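Local coordinates for protein beta-galactosidase (Trichoderma reesei, PDB 3OG2) that probably hydrolyses terminal non-reducing beta-D-galactose residues of beta-D-galactosides, as a glycoside hydrolase of family 35, at residues Leu728-Val742 against Phe752-Tyr765. Numbering follows the deposited sequence. Where two conformers were deposited one is given.
With NAG (2-acetamido-2-deoxy-beta-D-glucopyranose), chain F; BMA (beta-D-mannopyranose), chain C; MAN (alpha-D-mannopyranose), chain B; MAN (alpha-D-mannopyranose), chain D.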
loop_
_atom_site.group_PDB
_atom_site.type_symbol
_atom_site.label_atom_id
_atom_site.label_comp_id
_atom_site.label_asym_id
_atom_site.label_seq_id
_atom_site.Cartn_x
_atom_site.Cartn_y
_atom_site.Cartn_z
ATOM N N LEU A 728 18.538 -31.539 26.832
ATOM C CA LEU A 728 17.454 -31.281 25.901
ATOM C C LEU A 728 17.955 -30.526 24.673
ATOM O O LEU A 728 18.632 -29.496 24.781
ATOM C CB LEU A 728 16.417 -30.385 26.617
ATOM C CG LEU A 728 15.269 -29.908 25.731
ATOM C CD1 LEU A 728 14.421 -31.106 25.314
ATOM C CD2 LEU A 728 14.483 -28.864 26.541
ATOM N N PHE A 729 17.620 -31.022 23.510
ATOM C CA PHE A 729 17.878 -30.393 22.220
ATOM C C PHE A 729 16.517 -29.980 21.737
ATOM O O PHE A 729 15.604 -30.840 21.742
ATOM C CB PHE A 729 18.528 -31.390 21.232
ATOM C CG PHE A 729 18.423 -30.900 19.804
ATOM C CD1 PHE A 729 19.168 -29.793 19.423
ATOM C CD2 PHE A 729 17.603 -31.549 18.894
ATOM C CE1 PHE A 729 19.084 -29.341 18.127
ATOM C CE2 PHE A 729 17.524 -31.106 17.584
ATOM C CZ PHE A 729 18.286 -30.009 17.206
ATOM N N LEU A 730 16.353 -28.747 21.347
ATOM C CA LEU A 730 15.076 -28.274 20.846
ATOM C C LEU A 730 15.237 -27.397 19.619
ATOM O O LEU A 730 15.917 -26.385 19.637
ATOM C CB LEU A 730 14.462 -27.484 21.978
ATOM C CG LEU A 730 13.025 -27.163 21.975
ATOM C CD1 LEU A 730 12.081 -28.376 21.954
ATOM C CD2 LEU A 730 12.755 -26.322 23.232
ATOM N N SER A 731 14.645 -27.811 18.510
ATOM C CA SER A 731 14.690 -27.076 17.261
ATOM C C SER A 731 13.345 -26.422 17.040
ATOM O O SER A 731 12.327 -27.136 16.902
ATOM C CB SER A 731 15.091 -28.041 16.137
ATOM O OG SER A 731 15.159 -27.359 14.895
ATOM N N THR A 732 13.323 -25.095 17.106
ATOM C CA THR A 732 12.065 -24.345 16.942
ATOM C C THR A 732 12.057 -23.540 15.677
ATOM O O THR A 732 13.097 -23.172 15.110
ATOM C CB THR A 732 11.783 -23.446 18.177
ATOM O OG1 THR A 732 12.914 -22.546 18.361
ATOM C CG2 THR A 732 11.567 -24.251 19.445
ATOM N N GLN A 733 10.862 -23.209 15.177
ATOM C CA GLN A 733 10.769 -22.437 13.944
ATOM C C GLN A 733 9.561 -21.533 14.064
ATOM O O GLN A 733 8.419 -22.007 14.253
ATOM C CB GLN A 733 10.675 -23.364 12.733
ATOM C CG GLN A 733 10.502 -22.543 11.445
ATOM C CD GLN A 733 10.844 -23.362 10.228
ATOM O OE1 GLN A 733 12.030 -23.449 9.858
ATOM N NE2 GLN A 733 9.849 -24.001 9.597
ATOM N N GLY A 734 9.775 -20.234 13.910
ATOM C CA GLY A 734 8.675 -19.277 13.989
ATOM C C GLY A 734 8.615 -18.295 12.834
ATOM O O GLY A 734 7.776 -17.409 12.839
ATOM N N GLY A 735 9.502 -18.410 11.836
ATOM C CA GLY A 735 9.558 -17.359 10.813
ATOM C C GLY A 735 10.626 -16.329 11.201
ATOM O O GLY A 735 11.007 -16.239 12.389
ATOM N N SER A 736 11.103 -15.560 10.234
ATOM C CA SER A 736 12.151 -14.573 10.512
ATOM C C SER A 736 11.784 -13.704 11.736
ATOM O O SER A 736 10.645 -13.260 11.901
ATOM C CB SER A 736 12.257 -13.605 9.333
ATOM O OG SER A 736 12.547 -14.343 8.148
ATOM N N ALA A 737 12.803 -13.480 12.575
ATOM C CA ALA A 737 12.663 -12.589 13.743
ATOM C C ALA A 737 11.763 -13.172 14.812
ATOM O O ALA A 737 11.334 -12.419 15.696
ATOM C CB ALA A 737 12.211 -11.171 13.346
ATOM N N PHE A 738 11.499 -14.480 14.800
ATOM C CA PHE A 738 10.737 -15.096 15.894
ATOM C C PHE A 738 11.638 -15.204 17.116
ATOM O O PHE A 738 12.851 -14.928 17.082
ATOM C CB PHE A 738 10.199 -16.488 15.510
ATOM C CG PHE A 738 11.176 -17.630 15.734
ATOM C CD1 PHE A 738 12.386 -17.741 15.014
ATOM C CD2 PHE A 738 10.891 -18.609 16.708
ATOM C CE1 PHE A 738 13.254 -18.791 15.266
ATOM C CE2 PHE A 738 11.762 -19.665 16.940
ATOM C CZ PHE A 738 12.946 -19.747 16.242
ATOM N N ALA A 739 11.024 -15.636 18.224
ATOM C CA ALA A 739 11.788 -16.005 19.424
ATOM C C ALA A 739 11.086 -17.189 20.076
ATOM O O ALA A 739 9.915 -17.484 19.790
ATOM C CB ALA A 739 11.812 -14.884 20.454
ATOM N N SER A 740 11.770 -17.831 20.999
ATOM C CA SER A 740 11.146 -18.908 21.759
ATOM C C SER A 740 11.718 -18.910 23.182
ATOM O O SER A 740 12.888 -18.516 23.366
ATOM C CB SER A 740 11.313 -20.248 21.070
ATOM O OG SER A 740 12.645 -20.628 20.790
ATOM N N SER A 741 10.946 -19.328 24.142
ATOM C CA SER A 741 11.370 -19.371 25.539
ATOM C C SER A 741 10.938 -20.714 26.139
ATOM O O SER A 741 9.877 -21.247 25.761
ATOM C CB SER A 741 10.709 -18.247 26.330
ATOM O OG SER A 741 11.150 -16.985 25.862
ATOM N N VAL A 742 11.713 -21.211 27.095
ATOM C CA VAL A 742 11.515 -22.559 27.672
ATOM C C VAL A 742 11.549 -22.508 29.198
ATOM O O VAL A 742 12.486 -21.915 29.758
ATOM C CB VAL A 742 12.610 -23.517 27.185
ATOM C CG1 VAL A 742 12.463 -24.919 27.788
ATOM C CG2 VAL A 742 12.639 -23.561 25.638
ATOM N N PHE A 752 15.677 -18.491 23.031
ATOM C CA PHE A 752 16.294 -18.035 21.782
ATOM C C PHE A 752 15.773 -16.627 21.539
ATOM O O PHE A 752 14.556 -16.467 21.316
ATOM C CB PHE A 752 15.903 -18.972 20.639
ATOM C CG PHE A 752 16.419 -18.395 19.332
ATOM C CD1 PHE A 752 17.782 -18.327 19.067
ATOM C CD2 PHE A 752 15.537 -17.937 18.390
ATOM C CE1 PHE A 752 18.246 -17.800 17.875
ATOM C CE2 PHE A 752 15.979 -17.414 17.174
ATOM C CZ PHE A 752 17.351 -17.363 16.920
ATOM N N THR A 753 16.663 -15.631 21.640
ATOM C CA THR A 753 16.111 -14.270 21.637
ATOM C C THR A 753 15.881 -13.669 20.247
ATOM O O THR A 753 15.242 -12.615 20.133
ATOM C CB THR A 753 17.021 -13.336 22.468
ATOM O OG1 THR A 753 18.353 -13.446 21.968
ATOM C CG2 THR A 753 17.018 -13.814 23.910
ATOM N N GLY A 754 16.354 -14.338 19.212
ATOM C CA GLY A 754 15.944 -14.009 17.849
ATOM C C GLY A 754 16.843 -12.978 17.193
ATOM O O GLY A 754 17.565 -12.184 17.812
ATOM N N PHE A 755 16.827 -12.969 15.874
ATOM C CA PHE A 755 17.469 -11.921 15.086
ATOM C C PHE A 755 16.862 -11.924 13.684
ATOM O O PHE A 755 16.171 -12.856 13.291
ATOM C CB PHE A 755 18.983 -12.039 15.080
ATOM C CG PHE A 755 19.615 -13.356 14.689
ATOM C CD1 PHE A 755 19.809 -14.352 15.638
ATOM C CD2 PHE A 755 20.036 -13.562 13.361
ATOM C CE1 PHE A 755 20.427 -15.541 15.256
ATOM C CE2 PHE A 755 20.669 -14.747 12.972
ATOM C CZ PHE A 755 20.885 -15.729 13.936
ATOM N N ASP A 756 17.133 -10.844 12.956
ATOM C CA ASP A 756 16.439 -10.659 11.664
ATOM C C ASP A 756 16.612 -11.839 10.733
ATOM O O ASP A 756 15.667 -12.221 10.009
ATOM C CB ASP A 756 16.902 -9.328 11.021
ATOM C CG ASP A 756 18.342 -9.305 10.605
ATOM O OD1 ASP A 756 19.174 -10.124 11.102
ATOM O OD2 ASP A 756 18.681 -8.453 9.727
ATOM N N ALA A 757 17.789 -12.440 10.701
ATOM C CA ALA A 757 18.114 -13.488 9.736
ATOM C C ALA A 757 17.746 -14.873 10.219
ATOM O O ALA A 757 18.008 -15.865 9.508
ATOM C CB ALA A 757 19.619 -13.469 9.458
ATOM N N ALA A 758 17.168 -15.039 11.404
ATOM C CA ALA A 758 16.858 -16.403 11.855
ATOM C C ALA A 758 15.367 -16.661 11.813
ATOM O O ALA A 758 14.596 -15.923 12.440
ATOM C CB ALA A 758 17.329 -16.618 13.296
ATOM N N SER A 759 14.989 -17.700 11.097
ATOM C CA SER A 759 13.579 -18.121 11.084
ATOM C C SER A 759 13.431 -19.401 11.891
ATOM O O SER A 759 12.292 -19.848 12.142
ATOM C CB SER A 759 13.096 -18.340 9.648
ATOM O OG SER A 759 13.987 -19.232 8.980
ATOM N N ALA A 760 14.560 -20.021 12.272
ATOM C CA ALA A 760 14.481 -21.254 13.090
ATOM C C ALA A 760 15.688 -21.211 14.000
ATOM O O ALA A 760 16.634 -20.413 13.757
ATOM C CB ALA A 760 14.519 -22.503 12.246
ATOM N N ALA A 761 15.735 -22.040 15.008
ATOM C CA ALA A 761 16.842 -22.078 15.947
ATOM C C ALA A 761 17.004 -23.501 16.513
ATOM O O ALA A 761 16.033 -24.175 16.796
ATOM C CB ALA A 761 16.611 -21.048 17.051
ATOM N N ASN A 762 18.252 -23.880 16.671
ATOM C CA ASN A 762 18.633 -25.101 17.376
ATOM C C ASN A 762 19.120 -24.643 18.743
ATOM O O ASN A 762 20.074 -23.876 18.884
ATOM C CB ASN A 762 19.712 -25.874 16.614
ATOM C CG ASN A 762 19.092 -26.532 15.382
ATOM O OD1 ASN A 762 17.920 -26.902 15.371
ATOM N ND2 ASN A 762 19.925 -26.627 14.384
ATOM N N SER A 763 18.457 -25.085 19.792
ATOM C CA SER A 763 18.901 -24.762 21.131
ATOM C C SER A 763 19.192 -26.020 21.919
ATOM O O SER A 763 18.513 -27.040 21.821
ATOM C CB SER A 763 17.784 -23.967 21.809
ATOM O OG SER A 763 17.410 -22.819 21.034
ATOM N N SER A 764 20.202 -25.953 22.773
ATOM C CA SER A 764 20.546 -27.040 23.659
ATOM C C SER A 764 20.543 -26.562 25.096
ATOM O O SER A 764 21.178 -25.555 25.406
ATOM C CB SER A 764 21.938 -27.548 23.256
ATOM O OG SER A 764 21.821 -28.183 21.953
ATOM N N TYR A 765 19.849 -27.272 25.961
ATOM C CA TYR A 765 19.704 -26.870 27.334
ATOM C C TYR A 765 19.989 -28.056 28.232
ATOM O O TYR A 765 19.723 -29.214 27.892
ATOM C CB TYR A 765 18.264 -26.383 27.568
ATOM C CG TYR A 765 17.794 -25.186 26.763
ATOM C CD1 TYR A 765 18.360 -23.909 26.933
ATOM C CD2 TYR A 765 16.782 -25.260 25.809
ATOM C CE1 TYR A 765 17.948 -22.790 26.208
ATOM C CE2 TYR A 765 16.347 -24.152 25.062
ATOM C CZ TYR A 765 16.931 -22.920 25.271
ATOM O OH TYR A 765 16.503 -21.822 24.520
HETATM C C1 NAG F . 19.562 -27.439 13.361
HETATM C C2 NAG F . 19.764 -26.633 12.083
HETATM C C3 NAG F . 19.463 -27.503 10.863
HETATM C C4 NAG F . 20.154 -28.869 10.934
HETATM C C5 NAG F . 19.973 -29.528 12.316
HETATM C C6 NAG F . 20.786 -30.813 12.450
HETATM C C7 NAG F . 19.441 -24.220 12.184
HETATM C C8 NAG F . 18.542 -23.033 12.271
HETATM N N2 NAG F . 18.932 -25.445 12.006
HETATM O O3 NAG F . 19.912 -26.731 9.754
HETATM O O4 NAG F . 19.698 -29.790 9.980
HETATM O O5 NAG F . 20.417 -28.587 13.282
HETATM O O6 NAG F . 20.113 -31.728 13.305
HETATM O O7 NAG F . 20.594 -24.036 12.505
HETATM C C1 BMA C . 21.515 -7.036 13.200
HETATM C C2 BMA C . 22.301 -6.837 11.901
HETATM C C3 BMA C . 22.062 -8.090 11.067
HETATM C C4 BMA C . 22.362 -9.370 11.853
HETATM C C5 BMA C . 21.647 -9.374 13.236
HETATM C C6 BMA C . 22.188 -10.521 14.102
HETATM O O2 BMA C . 23.703 -6.717 12.257
HETATM O O3 BMA C . 22.834 -8.176 9.865
HETATM O O4 BMA C . 21.821 -10.501 11.112
HETATM O O5 BMA C . 22.038 -8.162 13.912
HETATM O O6 BMA C . 23.625 -10.374 14.160
HETATM C C1 MAN B . 19.600 -9.664 3.928
HETATM C C2 MAN B . 18.359 -9.895 3.061
HETATM C C3 MAN B . 17.106 -9.375 3.818
HETATM C C4 MAN B . 17.050 -9.947 5.236
HETATM C C5 MAN B . 18.382 -9.825 5.966
HETATM C C6 MAN B . 18.400 -10.670 7.267
HETATM O O2 MAN B . 18.232 -11.276 2.732
HETATM O O3 MAN B . 16.046 -9.874 3.020
HETATM O O4 MAN B . 16.077 -9.443 6.111
HETATM O O5 MAN B . 19.438 -10.342 5.171
HETATM O O6 MAN B . 19.669 -10.332 7.836
HETATM C C1 MAN D . 23.216 -19.388 13.083
HETATM C C2 MAN D . 23.100 -20.825 12.549
HETATM C C3 MAN D . 23.263 -20.715 11.005
HETATM C C4 MAN D . 21.986 -20.013 10.498
HETATM C C5 MAN D . 21.844 -18.662 11.169
HETATM C C6 MAN D . 20.436 -18.103 10.972
HETATM O O2 MAN D . 21.757 -21.260 12.754
HETATM O O3 MAN D . 23.211 -22.026 10.475
HETATM O O4 MAN D . 22.050 -19.883 9.089
HETATM O O5 MAN D . 22.158 -18.618 12.543
HETATM O O6 MAN D . 19.485 -19.074 11.442
HETATM O O HOH W 1 15.020 -23.667 19.955
HETATM O O HOH W 2 12.627 -21.461 8.248
HETATM O O HOH W 3 15.033 -15.008 8.222
HETATM O O HOH W 4 14.773 -14.907 15.099
HETATM O O HOH W 5 14.006 -22.510 22.473
#
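L728, L730 and T732 pair with Y765, S763 and A761 through reciprocal backbone hydrogen bonds, joining 728-733 and 760-765 as antiparallel neighbours. Beyond them the carbonyl of S759 takes both G734 N and G735 N, and a separate ladder links S740 to F752. Side chains add polar links: S731 OG, anti to its own N (chi1 -179°), donates to N762 OD1 over 2.8 Å, steadying the amide whose ND2 carries the N-linked NAG. One water ties L730 O, T732 OG1 and S763 OG together.

The ring of F738, from the loop between the ladders, meets that of F752 obliquely, CE1 of F738 lying 3.6 Å from CE2 of F752. A761 CB sits over the centre of one F752 face and G754 N over the other; within 728-742, G734 N lies over the centre of one face of F738.

On the glycan side, D756 accepts hydrogen bonds from two mannoses. F755 lays its face on A758 CB and its edge against a mannose O5; a serine here would probably uncover A758 CB and leave the mannoses without the ring they pack against.

Strand 803-811 continues the sheet beyond 726-733, and L728, L730, T732 and F738 pack on strand 775-782 of the facing sheet, as in a beta sandwich.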